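Local coordinates for DNA ligase (Aquifex aeolicus, PDB 3QWU), which probably acts as an ATP-dependent nucleic acid ligase, binding adenosine in a nucleotide pocket and calcium at a nearby carboxylate site, at residues A[76-81]-A[171-176]; A[237-242]-A[256-261]; A[322-325]-A[331-334]. All blocks are in the same frame, centred on the assembly; numbering follows the deposited sequence. Where two conformers were deposited one is given.

Following the chain from the N terminus, the three contacts close one after another, without nesting or crossing. Contact 1 spans the longest loop: 89 residues separate strand 75-80, which runs into the adenosine pocket, from helix 170-180, and both ends belong to the RNA ligase-like part of the chain. Contact 2 closes a much shorter excursion between consecutive helices 233-242 and 254-269, at the calcium site. Contact 3 closes the turn between helix 313-325 and strand 330-340 in the C-terminal region. Contacts 1 and 3 lie on opposite sides of the chain's centre, about 35 Å apart between centres; contact 2 is about 27 Å from each.

Contact 1: A[76-81]-A[171-176]; sequences WVEEKV and EEKMEL. With ADN (adenosine), chain C.
Lys173 reaches across to Glu78 in a salt bridge, NZ to OE2 3.2 Å, whose hydrogen bond is weak; both groups have stronger partners elsewhere. Lys173 NZ also donates to the Phe157 carbonyl and to Gln170 OE1 and pairs with Asp158, while Glu78 OE1 pairs with Lys219 and OE2 accepts from Gln170. A turn about CG-CD (chi3 91°) bends the Lys173 chain on its way to this cluster. Beside it Met174 makes a Met-aromatic contact, SD standing 4.2 Å from the centroid of the Trp76 six-membered ring, over one face.

Adenosine N6 donates to the Glu79 carbonyl O at 2.8 Å and, weakly, to Glu78 OE1 at 3.5 Å. Val81 N lies 3.1 Å from adenosine N7. Lys80 opens a KxDG sequence whose lysine, in covalent nucleotidyltransferases, takes up the nucleotide, and it probably does so here; its NZ donates to the sugar O4' at 2.8 Å and forms a salt bridge with Glu214. A methionine in its place would probably leave O4' without this donor and the Glu214 carboxylate without its positive mate.

Strand 75-80 runs antiparallel between strands 215-220 and 187-191 of a five-stranded sheet, and helix 170-180 reaches through Lys173 to strand 153-161 of the next sheet.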
loop_
_atom_site.group_PDB
_atom_site.type_symbol
_atom_site.label_atom_id
_atom_site.label_comp_id
_atom_site.label_asym_id
_atom_site.label_seq_id
_atom_site.Cartn_x
_atom_site.Cartn_y
_atom_site.Cartn_z
ATOM N N TRP A 76 16.123 -29.368 -7.277
ATOM C CA TRP A 76 16.650 -29.356 -5.936
ATOM C C TRP A 76 15.910 -28.298 -5.078
ATOM O O TRP A 76 15.625 -27.193 -5.535
ATOM C CB TRP A 76 18.152 -29.049 -5.988
ATOM C CG TRP A 76 18.999 -30.172 -6.539
ATOM C CD1 TRP A 76 19.432 -30.319 -7.814
ATOM C CD2 TRP A 76 19.510 -31.284 -5.811
ATOM N NE1 TRP A 76 20.202 -31.437 -7.933
ATOM C CE2 TRP A 76 20.266 -32.060 -6.718
ATOM C CE3 TRP A 76 19.418 -31.699 -4.475
ATOM C CZ2 TRP A 76 20.913 -33.226 -6.343
ATOM C CZ3 TRP A 76 20.082 -32.863 -4.097
ATOM C CH2 TRP A 76 20.804 -33.620 -5.034
ATOM N N VAL A 77 15.648 -28.655 -3.837
ATOM C CA VAL A 77 14.971 -27.780 -2.892
ATOM C C VAL A 77 15.956 -27.406 -1.848
ATOM O O VAL A 77 16.556 -28.262 -1.240
ATOM C CB VAL A 77 13.781 -28.479 -2.322
ATOM C CG1 VAL A 77 13.131 -27.670 -1.224
ATOM C CG2 VAL A 77 12.768 -28.727 -3.484
ATOM N N GLU A 78 16.194 -26.114 -1.723
ATOM C CA GLU A 78 17.141 -25.532 -0.761
ATOM C C GLU A 78 16.431 -24.579 0.215
ATOM O O GLU A 78 15.449 -23.980 -0.147
ATOM C CB GLU A 78 18.217 -24.725 -1.489
ATOM C CG GLU A 78 19.126 -25.580 -2.261
ATOM C CD GLU A 78 20.276 -24.807 -2.875
ATOM O OE1 GLU A 78 20.194 -23.567 -3.039
ATOM O OE2 GLU A 78 21.277 -25.467 -3.166
ATOM N N GLU A 79 16.962 -24.428 1.428
ATOM C CA GLU A 79 16.401 -23.492 2.385
ATOM C C GLU A 79 16.728 -22.068 1.949
ATOM O O GLU A 79 17.846 -21.777 1.544
ATOM C CB GLU A 79 16.928 -23.694 3.803
ATOM C CG GLU A 79 16.337 -22.615 4.773
ATOM C CD GLU A 79 16.898 -22.659 6.206
ATOM O OE1 GLU A 79 17.794 -23.474 6.457
ATOM O OE2 GLU A 79 16.438 -21.882 7.074
ATOM N N LYS A 80 15.716 -21.213 2.033
ATOM C CA LYS A 80 15.865 -19.811 1.813
ATOM C C LYS A 80 16.120 -19.155 3.200
ATOM O O LYS A 80 15.292 -19.186 4.131
ATOM C CB LYS A 80 14.617 -19.221 1.111
ATOM C CG LYS A 80 14.942 -17.852 0.525
ATOM C CD LYS A 80 13.790 -17.061 -0.035
ATOM C CE LYS A 80 14.220 -15.520 -0.190
ATOM N NZ LYS A 80 15.172 -14.935 0.937
ATOM N N VAL A 81 17.320 -18.642 3.365
ATOM C CA VAL A 81 17.753 -18.115 4.653
ATOM C C VAL A 81 17.517 -16.603 4.601
ATOM O O VAL A 81 17.859 -15.915 3.626
ATOM C CB VAL A 81 19.260 -18.429 4.932
ATOM C CG1 VAL A 81 19.745 -17.619 6.128
ATOM C CG2 VAL A 81 19.471 -19.897 5.184
ATOM N N GLU A 171 25.514 -30.221 -8.844
ATOM C CA GLU A 171 26.604 -31.187 -8.664
ATOM C C GLU A 171 27.924 -30.462 -8.379
ATOM O O GLU A 171 28.617 -30.741 -7.396
ATOM C CB GLU A 171 26.764 -32.043 -9.924
ATOM C CG GLU A 171 28.151 -32.773 -10.058
ATOM C CD GLU A 171 28.528 -33.110 -11.501
ATOM O OE1 GLU A 171 27.804 -33.923 -12.127
ATOM O OE2 GLU A 171 29.559 -32.579 -12.004
ATOM N N GLU A 172 28.281 -29.543 -9.283
ATOM C CA GLU A 172 29.515 -28.772 -9.181
ATOM C C GLU A 172 29.538 -28.004 -7.892
ATOM O O GLU A 172 30.572 -27.892 -7.255
ATOM C CB GLU A 172 29.620 -27.717 -10.271
ATOM C CG GLU A 172 30.093 -28.179 -11.663
ATOM C CD GLU A 172 30.131 -26.997 -12.673
ATOM O OE1 GLU A 172 31.268 -26.457 -12.827
ATOM O OE2 GLU A 172 29.054 -26.594 -13.247
ATOM N N LYS A 173 28.393 -27.426 -7.538
ATOM C CA LYS A 173 28.284 -26.633 -6.317
ATOM C C LYS A 173 28.479 -27.560 -5.115
ATOM O O LYS A 173 29.326 -27.309 -4.283
ATOM C CB LYS A 173 26.927 -25.911 -6.292
ATOM C CG LYS A 173 26.450 -25.382 -4.974
ATOM C CD LYS A 173 25.283 -24.372 -5.141
ATOM C CE LYS A 173 23.845 -25.021 -5.091
ATOM N NZ LYS A 173 22.696 -24.187 -5.719
ATOM N N MET A 174 27.720 -28.646 -5.049
ATOM C CA MET A 174 27.823 -29.550 -3.913
ATOM C C MET A 174 29.250 -30.126 -3.774
ATOM O O MET A 174 29.717 -30.285 -2.673
ATOM C CB MET A 174 26.699 -30.604 -3.920
ATOM C CG MET A 174 25.325 -29.943 -3.666
ATOM S SD MET A 174 23.735 -30.873 -3.822
ATOM C CE MET A 174 23.956 -32.236 -2.631
ATOM N N GLU A 175 29.983 -30.304 -4.876
ATOM C CA GLU A 175 31.376 -30.782 -4.803
ATOM C C GLU A 175 32.335 -29.740 -4.222
ATOM O O GLU A 175 33.174 -30.088 -3.377
ATOM C CB GLU A 175 31.874 -31.258 -6.169
ATOM C CG GLU A 175 31.592 -32.754 -6.416
ATOM C CD GLU A 175 31.263 -33.099 -7.880
ATOM O OE1 GLU A 175 31.818 -32.445 -8.800
ATOM O OE2 GLU A 175 30.452 -34.043 -8.107
ATOM N N LEU A 176 32.231 -28.481 -4.647
ATOM C CA LEU A 176 33.089 -27.453 -4.074
ATOM C C LEU A 176 32.865 -27.262 -2.577
ATOM O O LEU A 176 33.812 -27.042 -1.834
ATOM C CB LEU A 176 32.947 -26.134 -4.785
ATOM C CG LEU A 176 33.510 -26.154 -6.198
ATOM C CD1 LEU A 176 32.886 -25.006 -7.004
ATOM C CD2 LEU A 176 35.118 -26.125 -6.274
HETATM O "O5'" ADN C . 15.897 -13.228 -4.255
HETATM C "C5'" ADN C . 15.991 -14.283 -3.296
HETATM C "C4'" ADN C . 17.045 -13.933 -2.254
HETATM O "O4'" ADN C . 17.040 -14.884 -1.145
HETATM C "C3'" ADN C . 18.443 -13.994 -2.855
HETATM O "O3'" ADN C . 18.904 -12.776 -3.434
HETATM C "C2'" ADN C . 19.320 -14.458 -1.697
HETATM O "O2'" ADN C . 20.016 -13.366 -1.119
HETATM C "C1'" ADN C . 18.385 -15.083 -0.664
HETATM N N9 ADN C . 18.588 -16.528 -0.469
HETATM C C8 ADN C . 18.538 -17.135 0.740
HETATM N N7 ADN C . 18.749 -18.470 0.651
HETATM C C5 ADN C . 18.906 -18.714 -0.675
HETATM C C6 ADN C . 19.120 -19.927 -1.470
HETATM N N6 ADN C . 19.217 -21.111 -0.801
HETATM N N1 ADN C . 19.274 -19.801 -2.824
HETATM C C2 ADN C . 19.160 -18.585 -3.433
HETATM N N3 ADN C . 18.924 -17.426 -2.754
HETATM C C4 ADN C . 18.810 -17.442 -1.408
#

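Contact 2: A[237-242]-A[256-261]; sequences LMDIKT and TNRILR. With CA (calcium ion), chain D.
Arg258 of helix 254-269 lies across Asp239 and Ile240 of helix 233-242, and each step of its side chain meets something. CB touches the tip of Ile240, 4.2 Å from CD1. CG sits over one face of the Arg261 guanidinium, 3.6 Å above its plane and toward the rim. From CG to NE the chain is extended (chi2 164°), which carries CD alongside Asp239 CB at 4.2 Å. NE then faces Asp239 OD2 at 3.8 Å, a long salt bridge in which the oxygen lies at the guanidinium edge, in its plane. The two side chains cross at about a right angle, with carboxylate and guanidinium planes 59° apart.

Asp239 thereby links this junction of two consecutive helices to the calcium site: its OD1 binds the calcium ion at 2.5 Å, where Asp82, Glu143 and two waters complete the ligands found. The nearby positive charge of Arg258 is likely to draw some electron density toward OD2, the oxygen turned away from the metal.

At the tip, the Arg258 guanidinium is met over the centre of one face by Arg261 NH2, 3.7 Å above the plane, and also makes a cation-pi contact with Tyr254. Arg261 is fixed by Asn257 OD1, which accepts from NH2 at 2.9 Å and more weakly from NE, while its NH1 donates to Asn236. Ile240 continues onto Leu281 and Phe285 of helix 276-299; Ile259, one residue beyond Arg258, packs on Leu289 of the second subunit.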
loop_
_atom_site.group_PDB
_atom_site.type_symbol
_atom_site.label_atom_id
_atom_site.label_comp_id
_atom_site.label_asym_id
_atom_site.label_seq_id
_atom_site.Cartn_x
_atom_site.Cartn_y
_atom_site.Cartn_z
ATOM N N LEU A 237 3.968 -13.004 7.379
ATOM C CA LEU A 237 3.458 -12.257 8.506
ATOM C C LEU A 237 4.544 -11.362 9.191
ATOM O O LEU A 237 4.341 -10.175 9.388
ATOM C CB LEU A 237 2.821 -13.202 9.509
ATOM C CG LEU A 237 1.504 -13.788 9.045
ATOM C CD1 LEU A 237 1.121 -14.969 9.943
ATOM C CD2 LEU A 237 0.429 -12.710 8.991
ATOM N N MET A 238 5.675 -11.965 9.536
ATOM C CA MET A 238 6.751 -11.297 10.242
ATOM C C MET A 238 7.280 -10.118 9.390
ATOM O O MET A 238 7.657 -9.100 9.925
ATOM C CB MET A 238 7.918 -12.264 10.479
ATOM C CG MET A 238 8.116 -12.854 11.819
ATOM S SD MET A 238 7.810 -11.833 13.327
ATOM C CE MET A 238 6.049 -12.253 13.573
ATOM N N ASP A 239 7.343 -10.281 8.078
ATOM C CA ASP A 239 7.730 -9.141 7.243
ATOM C C ASP A 239 6.772 -7.993 7.432
ATOM O O ASP A 239 7.234 -6.862 7.563
ATOM C CB ASP A 239 7.834 -9.461 5.766
ATOM C CG ASP A 239 9.047 -10.307 5.451
ATOM O OD1 ASP A 239 9.975 -10.400 6.281
ATOM O OD2 ASP A 239 9.059 -10.882 4.362
ATOM N N ILE A 240 5.461 -8.265 7.489
ATOM C CA ILE A 240 4.532 -7.165 7.597
ATOM C C ILE A 240 4.800 -6.471 8.919
ATOM O O ILE A 240 5.005 -5.273 8.960
ATOM C CB ILE A 240 3.076 -7.619 7.439
ATOM C CG1 ILE A 240 2.886 -8.221 6.069
ATOM C CG2 ILE A 240 2.174 -6.436 7.599
ATOM C CD1 ILE A 240 1.503 -8.714 5.787
ATOM N N LYS A 241 4.907 -7.251 9.984
ATOM C CA LYS A 241 5.135 -6.698 11.331
ATOM C C LYS A 241 6.418 -5.931 11.510
ATOM O O LYS A 241 6.409 -4.828 12.080
ATOM C CB LYS A 241 5.106 -7.815 12.371
ATOM C CG LYS A 241 5.643 -7.454 13.778
ATOM C CD LYS A 241 4.583 -7.393 14.854
ATOM C CE LYS A 241 5.166 -7.102 16.250
ATOM N NZ LYS A 241 4.574 -8.060 17.304
ATOM N N THR A 242 7.540 -6.498 11.072
ATOM C CA THR A 242 8.803 -5.830 11.306
ATOM C C THR A 242 8.969 -4.667 10.378
ATOM O O THR A 242 9.859 -3.908 10.565
ATOM C CB THR A 242 10.004 -6.759 11.118
ATOM O OG1 THR A 242 9.948 -7.242 9.805
ATOM C CG2 THR A 242 9.944 -7.965 12.100
ATOM N N THR A 256 -1.195 -5.529 -1.924
ATOM C CA THR A 256 -1.664 -6.529 -2.835
ATOM C C THR A 256 -0.762 -7.825 -2.834
ATOM O O THR A 256 -1.255 -8.946 -3.059
ATOM C CB THR A 256 -1.851 -5.903 -4.258
ATOM O OG1 THR A 256 -1.819 -6.926 -5.266
ATOM C CG2 THR A 256 -0.778 -4.820 -4.574
ATOM N N ASN A 257 0.535 -7.662 -2.532
ATOM C CA ASN A 257 1.510 -8.714 -2.730
ATOM C C ASN A 257 1.689 -9.624 -1.542
ATOM O O ASN A 257 1.575 -10.822 -1.684
ATOM C CB ASN A 257 2.852 -8.126 -3.133
ATOM C CG ASN A 257 3.673 -9.093 -3.888
ATOM O OD1 ASN A 257 4.401 -9.901 -3.307
ATOM N ND2 ASN A 257 3.536 -9.057 -5.221
ATOM N N ARG A 258 1.984 -9.070 -0.374
ATOM C CA ARG A 258 2.171 -9.937 0.798
ATOM C C ARG A 258 0.861 -10.547 1.341
ATOM O O ARG A 258 0.849 -11.654 1.859
ATOM C CB ARG A 258 3.013 -9.241 1.853
ATOM C CG ARG A 258 4.536 -9.574 1.692
ATOM C CD ARG A 258 5.430 -8.646 2.449
ATOM N NE ARG A 258 6.829 -8.809 2.043
ATOM C CZ ARG A 258 7.388 -8.250 0.974
ATOM N NH1 ARG A 258 6.696 -7.441 0.164
ATOM N NH2 ARG A 258 8.668 -8.514 0.717
ATOM N N ILE A 259 -0.246 -9.840 1.125
ATOM C CA ILE A 259 -1.557 -10.332 1.473
ATOM C C ILE A 259 -2.003 -11.441 0.537
ATOM O O ILE A 259 -2.506 -12.466 0.994
ATOM C CB ILE A 259 -2.602 -9.183 1.480
ATOM C CG1 ILE A 259 -2.258 -8.223 2.620
ATOM C CG2 ILE A 259 -3.979 -9.736 1.646
ATOM C CD1 ILE A 259 -2.584 -6.783 2.340
ATOM N N LEU A 260 -1.844 -11.221 -0.773
ATOM C CA LEU A 260 -2.077 -12.279 -1.739
ATOM C C LEU A 260 -1.251 -13.533 -1.441
ATOM O O LEU A 260 -1.682 -14.627 -1.746
ATOM C CB LEU A 260 -1.838 -11.806 -3.188
ATOM C CG LEU A 260 -3.087 -11.148 -3.830
ATOM C CD1 LEU A 260 -2.846 -10.533 -5.212
ATOM C CD2 LEU A 260 -4.145 -12.166 -3.902
ATOM N N ARG A 261 -0.054 -13.390 -0.905
ATOM C CA ARG A 261 0.704 -14.596 -0.546
ATOM C C ARG A 261 -0.025 -15.375 0.548
ATOM O O ARG A 261 -0.155 -16.565 0.474
ATOM C CB ARG A 261 2.090 -14.255 -0.066
ATOM C CG ARG A 261 3.041 -13.868 -1.175
ATOM C CD ARG A 261 4.341 -13.272 -0.491
ATOM N NE ARG A 261 5.021 -12.257 -1.313
ATOM C CZ ARG A 261 6.137 -11.672 -0.961
ATOM N NH1 ARG A 261 6.750 -11.982 0.190
ATOM N NH2 ARG A 261 6.672 -10.814 -1.783
HETATM CA CA CA D . 11.379 -12.358 7.085
HETATM O O HOH W 1 10.766 -12.618 4.944
HETATM O O HOH W 2 12.623 -10.919 5.706
#

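Contact 3: A[322-325]-A[331-334]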
loop_
_atom_site.group_PDB
_atom_site.type_symbol
_atom_site.label_atom_id
_atom_site.label_comp_id
_atom_site.label_asym_id
_atom_site.label_seq_id
_atom_site.Cartn_x
_atom_site.Cartn_y
_atom_site.Cartn_z
ATOM N N LEU A 322 28.467 4.488 4.450
ATOM C CA LEU A 322 27.678 3.812 3.410
ATOM C C LEU A 322 26.153 3.934 3.666
ATOM O O LEU A 322 25.387 4.321 2.777
ATOM C CB LEU A 322 28.086 2.347 3.229
ATOM C CG LEU A 322 27.269 1.690 2.108
ATOM C CD1 LEU A 322 27.462 2.517 0.796
ATOM C CD2 LEU A 322 27.554 0.183 1.923
ATOM N N LEU A 323 25.718 3.640 4.875
ATOM C CA LEU A 323 24.298 3.628 5.155
ATOM C C LEU A 323 23.634 5.030 5.055
ATOM O O LEU A 323 22.505 5.138 4.632
ATOM C CB LEU A 323 24.021 2.931 6.493
ATOM C CG LEU A 323 23.699 1.421 6.409
ATOM C CD1 LEU A 323 24.594 0.697 5.496
ATOM C CD2 LEU A 323 23.757 0.771 7.785
ATOM N N SER A 324 24.329 6.091 5.421
ATOM C CA SER A 324 23.805 7.454 5.198
ATOM C C SER A 324 23.505 7.751 3.717
ATOM O O SER A 324 22.525 8.419 3.416
ATOM C CB SER A 324 24.775 8.504 5.743
ATOM O OG SER A 324 25.056 8.243 7.106
ATOM N N LYS A 325 24.324 7.244 2.800
ATOM C CA LYS A 325 24.134 7.535 1.378
ATOM C C LYS A 325 22.939 6.830 0.722
ATOM O O LYS A 325 22.435 7.311 -0.280
ATOM C CB LYS A 325 25.398 7.222 0.572
ATOM C CG LYS A 325 26.425 8.358 0.514
ATOM C CD LYS A 325 27.668 8.084 1.366
ATOM C CE LYS A 325 28.999 8.596 0.753
ATOM N NZ LYS A 325 30.142 7.842 1.351
ATOM N N GLN A 331 17.523 8.643 9.049
ATOM C CA GLN A 331 18.735 9.193 9.634
ATOM C C GLN A 331 19.545 8.062 10.243
ATOM O O GLN A 331 19.026 7.327 11.087
ATOM C CB GLN A 331 18.413 10.221 10.731
ATOM C CG GLN A 331 19.635 10.764 11.481
ATOM C CD GLN A 331 19.301 11.886 12.483
ATOM O OE1 GLN A 331 18.175 11.997 12.989
ATOM N NE2 GLN A 331 20.299 12.702 12.785
ATOM N N VAL A 332 20.814 7.933 9.837
ATOM C CA VAL A 332 21.768 7.030 10.510
ATOM C C VAL A 332 22.498 7.799 11.601
ATOM O O VAL A 332 23.036 8.901 11.372
ATOM C CB VAL A 332 22.717 6.378 9.509
ATOM C CG1 VAL A 332 23.668 5.390 10.214
ATOM C CG2 VAL A 332 21.904 5.680 8.417
ATOM N N LYS A 333 22.409 7.272 12.809
ATOM C CA LYS A 333 22.832 7.977 14.014
ATOM C C LYS A 333 23.571 7.010 14.936
ATOM O O LYS A 333 22.949 6.120 15.512
ATOM C CB LYS A 333 21.621 8.558 14.749
ATOM C CG LYS A 333 21.930 9.248 16.100
ATOM C CD LYS A 333 22.219 10.760 15.938
ATOM C CE LYS A 333 22.779 11.449 17.227
ATOM N NZ LYS A 333 23.961 12.349 16.923
ATOM N N GLU A 334 24.886 7.199 15.063
ATOM C CA GLU A 334 25.737 6.334 15.860
ATOM C C GLU A 334 25.367 6.448 17.319
ATOM O O GLU A 334 25.187 7.542 17.793
ATOM C CB GLU A 334 27.215 6.769 15.679
ATOM C CG GLU A 334 28.233 5.955 16.506
ATOM C CD GLU A 334 29.670 6.476 16.401
ATOM O OE1 GLU A 334 30.163 6.659 15.265
ATOM O OE2 GLU A 334 30.319 6.670 17.458
#
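In the C-terminal region, residues 322-325 of helix 313-325 pack onto the start of strand 330-340, Val332 pressing against Leu323 and Ser324 just across the connecting turn. The backbones come close here, with the CA atoms of Ser324 and Val332 5.7 Å apart, and the touch is one of van der Waals packing.

Val332 does most of the reaching. Its CB bond points toward the helix, while those of Gln331 and Lys333 point away, as expected along a strand. With CG1 anti to the backbone N (chi1 -177°), the other methyl, CG2, is the one laid against Leu323. It meets backbone as well as side chain: CG2 is 3.8 Å from Leu323 C and 3.9 Å from Leu323 O, and 4.0 Å from Leu323 CB. The branch point itself, Val332 CB, lies 3.8 Å from Ser324 OG.

That hydroxyl is a polar atom resting on an apolar one, but it is satisfied within its own helix, hydrogen-bonded to the carbonyl of Leu320 one turn earlier. The Leu323 carbonyl likewise has a partner, Ser327 OG in the turn that follows. The backbone bond from Lys325 N to Leu322 O, at 3.1 Å, is weak.

Phe348 of strand 343-352 touches both Leu323 and Val332, and Leu320 adds to the cover of Val332. Loop residue Tyr140 touches Leu322 and Leu323, and Phe103 touches Leu322. Strand 330-340 pairs antiparallel with strand 343-352, which also separates it from the parallel strand 303-310. A helix linking two parallel strands with a third between them is typical of a split beta-alpha-beta crossover.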